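Local coordinates for lovastatin nonaketide synthase mokA (Monascus pilosus, PDB 6AD3), which catalyses, as a whole synthase, the iterative nine-step assembly of the polyketide precursor of monacolin K (lovastatin), and is represented by its condensation domain, at residues Phe314-Arg317 against Glu318-Lys322; Arg357-Val360 against Asp361-Ala364; His383-Phe386 against Gly387-Leu390. The protein carries 1 engineered substitution. One frame throughout, in Å; residues are numbered along the deposited sequence.

Contact 1 (Phe314-Arg317 against Glu318-Lys322); sequences FRIR and ERSRK
Phe314 and Glu318, one helical turn apart, meet flat side to flat side: the plane of the carboxylate lies only 5° from that of the phenyl ring, and the two are stacked. Closest to the ring is the methylene stem of the glutamate, whose CG stands 3.8 Å from the centroid of the Phe314 ring, over its face, in a CH-pi contact displaced toward the CZ side. Phe314 swings its ring toward Glu318 with CG anti to its backbone N (chi1 171°), while the Glu318 chain kinks at chi2 (-53°) and lays its carboxylate over the ring. Both oxygens of the same carboxylate face the guanidinium of Arg321, in a salt bridge. Arg321 NH1 donates to Glu318 OE2 at 3.2 Å from above the carboxylate plane; the second bond, NH2 to OE1, is modelled so short that its exact length is doubtful. Arg317 approaches the phenyl ring differently, with NH2 in plane at its edge and a face of the guanidinium resting against CA of Phe314.

Ser320 turns to another side of the helix. Its OG donates to the carbonyl O of Ile316 at 2.8 Å, coming from above the carbonyl plane, and its own backbone N reaches Ile316 O at 2.9 Å from the opposite face, so one acceptor is gripped by two donors of a single residue. Ile316 and Ser320 both touch Phe330 of helix 327-343, and Ile316 also meets Leu507 of helix 495-512. Charged and aromatic groups linked at i to i+3 and i to i+4 spacing along one side, with Ile316 and Ser320 buried on another, are the marks of an amphipathic surface helix, here helix 310-322 of the condensation domain.

Contact 2 (Arg357-Val360 against Asp361-Ala364); sequences RTNV and DELA
Arg357 runs alongside the short helix that follows it and touches the carbonyl O of Glu362 with both its stem and its head. Its CG lies 3.3 Å from Glu362 O, and the extended chain beyond it brings NH1 to the same oxygen, 2.9 Å from Glu362 O. This hydrogen bond arrives nearly along the C=O axis but is bent at the N-H (135°), the oxygen being tilted from the guanidinium plane. NH1 also donates to Gly365 O, while NH2 forms a salt bridge with Asp212 and bonds Thr215 OG1. Nearer the backbone, CB of Arg357 packs against CD2 of Leu363 at 3.9 Å.

Thr358 turns to the carboxylate of Glu362, which extends back past the start of the helix. Its backbone N and its OG1 both donate to Glu362 OE2, both modelled implausibly short, so the details of this pairing are doubtful.

Asn359 is the N-cap. With chi1 at 67°, its amide is folded back over the first turn, and OD1 accepts from the backbone N of Glu362 at 2.9 Å in a nearly straight bond. The amide plane lies 27° from that of the Glu362 carboxylate, the two groups stacked, with ND2 3.5 Å from Glu362 CD. The carbonyl O of Asn359 begins the helical bonding by accepting from Leu363 N at 3.0 Å.

Val360 continues it, its O accepting from Ala364 N at 3.2 Å. Together these contacts make an asparagine-capped helical turn with a buried arginine running alongside it and bonded to its Glu362 carbonyl. Asp212 occupies the aspartate position of the motif that reads HHxxxDG in condensation domains, so its bridge to Arg357 is consistent with the structural arginine-aspartate pairing found at the active site of this family.

Contact 3 (His383-Phe386 against Gly387-Leu390); sequences HITF and GEHL
Thr385 and Glu388 exchange hydrogen bonds at the start of helix 386-401. The threonine OG1 accepts from Glu388 N at 3.1 Å, and Glu388 OE1 in return accepts from Thr385 N at 3.0 Å, an N-H that points almost straight at the oxygen (168°) and meets it from above the carboxylate plane. These reciprocal bonds form a capping box. Thr385 is set for its part by a chi1 of 68°, which holds OG1 between backbone N and carbonyl carbon, where it meets Glu388 N. The glutamate chain runs extended past this hydroxyl, its CG 3.0 Å from Thr385 OG1.

Ile384 closes in on the box from the preceding residue. Its CB sits 3.4 Å from Glu388 OE1, while CD1 reaches along the helix to CB of His389 at 3.9 Å. Behind the cap, the regular helix is taken up by the backbone: His389 N binds Thr385 O at 3.0 Å, and Leu390 N binds Phe386 O at 2.7 Å. Phe386 directs its ring beside the helix, where CE2 makes a loose apolar contact with CB of Leu390.

Farther out, the C-terminal tail holds the entry to the helix, with Ile384, Phe386 and Gly387 paired through their backbones to Leu518, Leu516 and Pro514. The Phe386 ring stacks on Phe510 and meets Phe330, and the imidazole of His389 is fixed by a hydrogen bond between NE2 and ND1 of His336. Chemically, the box gives partners to the N-H of the N-cap residue and to one N-H of the first turn, neither of which has an acceptor one turn earlier within the helix, and the carboxylate placed there would probably also interact favourably with the positive end of the helix dipole.

Overall arrangement
Contacts 1 and 3 are neighbours in the fold, their centres 15 Å apart and their nearest atoms about 4 Å apart without touching. Phe330 of helix 327-343 joins them, meeting Ile316 and Ser320 of contact 1 as well as Phe386 and Leu390 of contact 3; the C-terminal part of the chain, through helix 495-512 and the tail after it, reaches both. Contact 2 stands apart, with its centre 29 Å from that of contact 1 and 34 Å from that of contact 3. Its centre lies about 17 Å from the centre of the chain, against 26 and 28 Å for contacts 1 and 3, and Arg357, through Asp212, ties it to the region of the family's HHxxxDG motif.

Contact 1 (Phe314-Arg317 against Glu318-Lys322)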
loop_
_atom_site.group_PDB
_atom_site.type_symbol
_atom_site.label_atom_id
_atom_site.label_comp_id
_atom_site.label_asym_id
_atom_site.label_seq_id
_atom_site.Cartn_x
_atom_site.Cartn_y
_atom_site.Cartn_z
ATOM N N PHE A 314 0.085 14.409 19.619
ATOM C CA PHE A 314 0.793 15.653 19.952
ATOM C C PHE A 314 2.138 15.368 20.596
ATOM O O PHE A 314 3.159 15.969 20.212
ATOM C CB PHE A 314 -0.085 16.534 20.851
ATOM C CG PHE A 314 0.641 17.734 21.429
ATOM C CD1 PHE A 314 0.816 18.876 20.667
ATOM C CD2 PHE A 314 1.216 17.664 22.665
ATOM C CE1 PHE A 314 1.505 19.959 21.178
ATOM C CE2 PHE A 314 1.884 18.752 23.203
ATOM C CZ PHE A 314 2.010 19.904 22.460
ATOM N N ARG A 315 2.177 14.484 21.600
ATOM C CA ARG A 315 3.429 14.145 22.251
ATOM C C ARG A 315 4.408 13.518 21.269
ATOM O O ARG A 315 5.612 13.747 21.341
ATOM C CB ARG A 315 3.198 13.191 23.429
ATOM C CG ARG A 315 2.483 13.854 24.589
ATOM C CD ARG A 315 2.490 13.016 25.854
ATOM N NE ARG A 315 1.546 13.621 26.790
ATOM C CZ ARG A 315 0.288 13.228 26.928
ATOM N NH1 ARG A 315 -0.066 12.016 26.492
ATOM N NH2 ARG A 315 -0.561 13.959 27.661
ATOM N N ILE A 316 3.898 12.702 20.376
ATOM C CA ILE A 316 4.757 12.119 19.382
ATOM C C ILE A 316 5.369 13.194 18.458
ATOM O O ILE A 316 6.558 13.164 18.174
ATOM C CB ILE A 316 4.009 11.034 18.595
ATOM C CG1 ILE A 316 3.791 9.823 19.506
ATOM C CG2 ILE A 316 4.815 10.615 17.352
ATOM C CD1 ILE A 316 2.849 8.779 18.894
ATOM N N ARG A 317 4.594 14.182 18.056
ATOM C CA ARG A 317 5.163 15.255 17.234
ATOM C C ARG A 317 6.224 16.009 18.003
ATOM O O ARG A 317 7.289 16.302 17.469
ATOM C CB ARG A 317 4.085 16.222 16.737
ATOM C CG ARG A 317 3.106 15.583 15.762
ATOM C CD ARG A 317 2.249 16.623 15.034
ATOM N NE ARG A 317 1.505 17.479 15.945
ATOM C CZ ARG A 317 0.342 17.150 16.494
ATOM N NH1 ARG A 317 -0.230 16.004 16.183
ATOM N NH2 ARG A 317 -0.269 17.996 17.311
ATOM N N GLU A 318 5.958 16.280 19.279
ATOM C CA GLU A 318 6.915 17.054 20.111
ATOM C C GLU A 318 8.220 16.311 20.294
ATOM O O GLU A 318 9.298 16.881 20.123
ATOM C CB GLU A 318 6.312 17.407 21.481
ATOM C CG GLU A 318 5.082 18.272 21.357
ATOM C CD GLU A 318 5.332 19.517 20.508
ATOM O OE1 GLU A 318 4.922 19.548 19.306
ATOM O OE2 GLU A 318 6.043 20.394 21.000
ATOM N N ARG A 319 8.136 15.064 20.754
ATOM C CA ARG A 319 9.326 14.283 21.079
ATOM C C ARG A 319 10.115 13.905 19.782
ATOM O O ARG A 319 11.317 13.905 19.793
ATOM C CB ARG A 319 8.962 13.018 21.907
ATOM C CG ARG A 319 8.197 13.249 23.255
ATOM C CD ARG A 319 8.570 14.496 24.052
ATOM N NE ARG A 319 9.861 14.362 24.749
ATOM C CZ ARG A 319 10.016 13.950 26.002
ATOM N NH1 ARG A 319 8.968 13.599 26.769
ATOM N NH2 ARG A 319 11.243 13.777 26.460
ATOM N N SER A 320 9.415 13.690 18.673
ATOM C CA SER A 320 10.062 13.497 17.381
ATOM C C SER A 320 10.926 14.718 16.998
ATOM O O SER A 320 12.135 14.604 16.764
ATOM C CB SER A 320 9.016 13.202 16.309
ATOM O OG SER A 320 8.438 11.932 16.585
ATOM N N ARG A 321 10.336 15.891 17.080
ATOM C CA ARG A 321 11.065 17.088 16.748
ATOM C C ARG A 321 12.268 17.212 17.644
ATOM O O ARG A 321 13.333 17.565 17.197
ATOM C CB ARG A 321 10.185 18.339 16.836
ATOM C CG ARG A 321 10.970 19.606 16.472
ATOM C CD ARG A 321 10.222 20.890 16.790
ATOM N NE ARG A 321 8.813 20.627 16.811
ATOM C CZ ARG A 321 8.087 20.521 17.911
ATOM N NH1 ARG A 321 8.575 20.931 19.080
ATOM N NH2 ARG A 321 6.817 20.161 17.807
ATOM N N LYS A 322 12.110 16.963 18.926
ATOM C CA LYS A 322 13.225 17.230 19.839
ATOM C C LYS A 322 14.370 16.260 19.624
ATOM O O LYS A 322 15.522 16.585 19.916
ATOM C CB LYS A 322 12.759 17.210 21.284
ATOM C CG LYS A 322 11.808 18.342 21.606
ATOM C CD LYS A 322 11.737 18.619 23.102
ATOM C CE LYS A 322 10.656 17.801 23.789
ATOM N NZ LYS A 322 10.353 18.361 25.144
#

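Contact 2 (Arg357-Val360 against Asp361-Ala364)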
loop_
_atom_site.group_PDB
_atom_site.type_symbol
_atom_site.label_atom_id
_atom_site.label_comp_id
_atom_site.label_asym_id
_atom_site.label_seq_id
_atom_site.Cartn_x
_atom_site.Cartn_y
_atom_site.Cartn_z
ATOM N N ARG A 357 8.133 8.008 -5.652
ATOM C CA ARG A 357 7.930 9.177 -6.478
ATOM C C ARG A 357 8.862 10.258 -5.944
ATOM O O ARG A 357 8.701 10.710 -4.837
ATOM C CB ARG A 357 6.481 9.622 -6.395
ATOM C CG ARG A 357 5.501 8.647 -7.017
ATOM C CD ARG A 357 4.086 8.984 -6.617
ATOM N NE ARG A 357 3.076 7.992 -6.968
ATOM C CZ ARG A 357 2.220 8.127 -7.972
ATOM N NH1 ARG A 357 2.277 9.183 -8.750
ATOM N NH2 ARG A 357 1.307 7.205 -8.206
ATOM N N THR A 358 9.807 10.636 -6.795
ATOM C CA THR A 358 11.042 11.310 -6.452
ATOM C C THR A 358 11.289 12.638 -7.206
ATOM O O THR A 358 12.367 13.210 -7.100
ATOM C CB THR A 358 12.248 10.355 -6.718
ATOM O OG1 THR A 358 12.628 10.391 -8.093
ATOM C CG2 THR A 358 11.897 8.918 -6.433
ATOM N N ASN A 359 10.328 13.074 -8.004
ATOM C CA ASN A 359 10.427 14.307 -8.757
ATOM C C ASN A 359 9.050 14.761 -9.220
ATOM O O ASN A 359 8.081 14.065 -9.043
ATOM C CB ASN A 359 11.400 14.191 -9.912
ATOM C CG ASN A 359 10.929 13.245 -10.976
ATOM O OD1 ASN A 359 9.773 13.211 -11.314
ATOM N ND2 ASN A 359 11.831 12.468 -11.497
ATOM N N VAL A 360 8.984 15.944 -9.798
ATOM C CA VAL A 360 7.720 16.568 -10.082
ATOM C C VAL A 360 6.860 15.663 -10.951
ATOM O O VAL A 360 5.702 15.489 -10.682
ATOM C CB VAL A 360 8.000 17.874 -10.866
ATOM C CG1 VAL A 360 6.761 18.453 -11.517
ATOM C CG2 VAL A 360 8.680 18.881 -9.967
ATOM N N ASP A 361 7.442 15.105 -11.995
ATOM C CA ASP A 361 6.672 14.275 -12.894
ATOM C C ASP A 361 6.185 12.981 -12.237
ATOM O O ASP A 361 5.060 12.604 -12.403
ATOM C CB ASP A 361 7.437 14.001 -14.168
ATOM C CG ASP A 361 7.320 15.146 -15.180
ATOM O OD1 ASP A 361 6.561 16.085 -14.978
ATOM O OD2 ASP A 361 7.980 15.081 -16.201
ATOM N N GLU A 362 7.052 12.331 -11.474
ATOM C CA GLU A 362 6.672 11.120 -10.761
ATOM C C GLU A 362 5.545 11.362 -9.778
ATOM O O GLU A 362 4.702 10.533 -9.594
ATOM C CB GLU A 362 7.865 10.530 -10.001
ATOM C CG GLU A 362 8.968 10.071 -10.923
ATOM C CD GLU A 362 10.235 9.607 -10.176
ATOM O OE1 GLU A 362 11.089 9.040 -10.866
ATOM O OE2 GLU A 362 10.491 10.063 -9.025
ATOM N N LEU A 363 5.544 12.523 -9.125
ATOM C CA LEU A 363 4.487 12.847 -8.196
ATOM C C LEU A 363 3.144 13.054 -8.881
ATOM O O LEU A 363 2.119 12.746 -8.291
ATOM C CB LEU A 363 4.837 14.098 -7.394
ATOM C CG LEU A 363 5.967 13.916 -6.400
ATOM C CD1 LEU A 363 6.490 15.314 -5.967
ATOM C CD2 LEU A 363 5.484 13.140 -5.179
ATOM N N ALA A 364 3.161 13.623 -10.096
ATOM C CA ALA A 364 1.931 13.995 -10.828
ATOM C C ALA A 364 1.348 12.843 -11.652
ATOM O O ALA A 364 0.177 12.846 -11.994
ATOM C CB ALA A 364 2.210 15.192 -11.724
#

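Contact 3 (His383-Phe386 against Gly387-Leu390)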
loop_
_atom_site.group_PDB
_atom_site.type_symbol
_atom_site.label_atom_id
_atom_site.label_comp_id
_atom_site.label_asym_id
_atom_site.label_seq_id
_atom_site.Cartn_x
_atom_site.Cartn_y
_atom_site.Cartn_z
ATOM N N HIS A 383 18.210 -2.755 26.225
ATOM C CA HIS A 383 18.459 -1.812 27.326
ATOM C C HIS A 383 18.703 -0.368 26.870
ATOM O O HIS A 383 18.786 0.549 27.713
ATOM C CB HIS A 383 19.636 -2.294 28.200
ATOM C CG HIS A 383 20.936 -2.379 27.464
ATOM N ND1 HIS A 383 21.717 -1.272 27.199
ATOM C CD2 HIS A 383 21.590 -3.438 26.929
ATOM C CE1 HIS A 383 22.789 -1.643 26.519
ATOM N NE2 HIS A 383 22.737 -2.952 26.345
ATOM N N ILE A 384 18.767 -0.127 25.560
ATOM C CA ILE A 384 18.846 1.255 25.086
ATOM C C ILE A 384 17.486 1.927 25.278
ATOM O O ILE A 384 16.496 1.242 25.577
ATOM C CB ILE A 384 19.286 1.362 23.638
ATOM C CG1 ILE A 384 18.208 0.832 22.695
ATOM C CG2 ILE A 384 20.608 0.650 23.418
ATOM C CD1 ILE A 384 18.540 1.144 21.255
ATOM N N THR A 385 17.486 3.257 25.342
ATOM C CA THR A 385 16.274 4.001 25.585
ATOM C C THR A 385 15.509 4.131 24.257
ATOM O O THR A 385 16.083 4.013 23.191
ATOM C CB THR A 385 16.543 5.413 26.130
ATOM O OG1 THR A 385 17.153 6.202 25.109
ATOM C CG2 THR A 385 17.463 5.381 27.383
ATOM N N PHE A 386 14.229 4.455 24.349
ATOM C CA PHE A 386 13.441 4.651 23.147
ATOM C C PHE A 386 13.995 5.822 22.374
ATOM O O PHE A 386 14.130 5.743 21.184
ATOM C CB PHE A 386 11.962 4.859 23.443
ATOM C CG PHE A 386 11.104 4.894 22.198
ATOM C CD1 PHE A 386 10.793 3.720 21.543
ATOM C CD2 PHE A 386 10.795 6.088 21.577
ATOM C CE1 PHE A 386 10.083 3.736 20.338
ATOM C CE2 PHE A 386 10.110 6.108 20.342
ATOM C CZ PHE A 386 9.785 4.925 19.731
ATOM N N GLY A 387 14.396 6.885 23.070
ATOM C CA GLY A 387 14.964 8.037 22.400
ATOM C C GLY A 387 16.156 7.675 21.544
ATOM O O GLY A 387 16.321 8.204 20.440
ATOM N N GLU A 388 17.051 6.864 22.094
ATOM C CA GLU A 388 18.214 6.373 21.355
ATOM C C GLU A 388 17.802 5.536 20.139
ATOM O O GLU A 388 18.373 5.662 19.066
ATOM C CB GLU A 388 19.121 5.552 22.283
ATOM C CG GLU A 388 19.679 6.395 23.426
ATOM C CD GLU A 388 20.453 5.590 24.471
ATOM O OE1 GLU A 388 20.135 4.422 24.716
ATOM O OE2 GLU A 388 21.278 6.209 25.164
ATOM N N HIS A 389 16.783 4.719 20.325
ATOM C CA HIS A 389 16.300 3.843 19.260
ATOM C C HIS A 389 15.631 4.663 18.172
ATOM O O HIS A 389 15.693 4.311 16.991
ATOM C CB HIS A 389 15.332 2.864 19.837
ATOM C CG HIS A 389 14.897 1.803 18.880
ATOM N ND1 HIS A 389 15.792 1.000 18.206
ATOM C CD2 HIS A 389 13.669 1.317 18.602
ATOM C CE1 HIS A 389 15.132 0.033 17.592
ATOM N NE2 HIS A 389 13.836 0.235 17.776
ATOM N N LEU A 390 14.967 5.738 18.577
ATOM C CA LEU A 390 14.337 6.646 17.629
ATOM C C LEU A 390 15.374 7.287 16.733
ATOM O O LEU A 390 15.229 7.353 15.494
ATOM C CB LEU A 390 13.560 7.727 18.389
ATOM C CG LEU A 390 12.926 8.827 17.556
ATOM C CD1 LEU A 390 11.964 8.282 16.509
ATOM C CD2 LEU A 390 12.202 9.811 18.457
#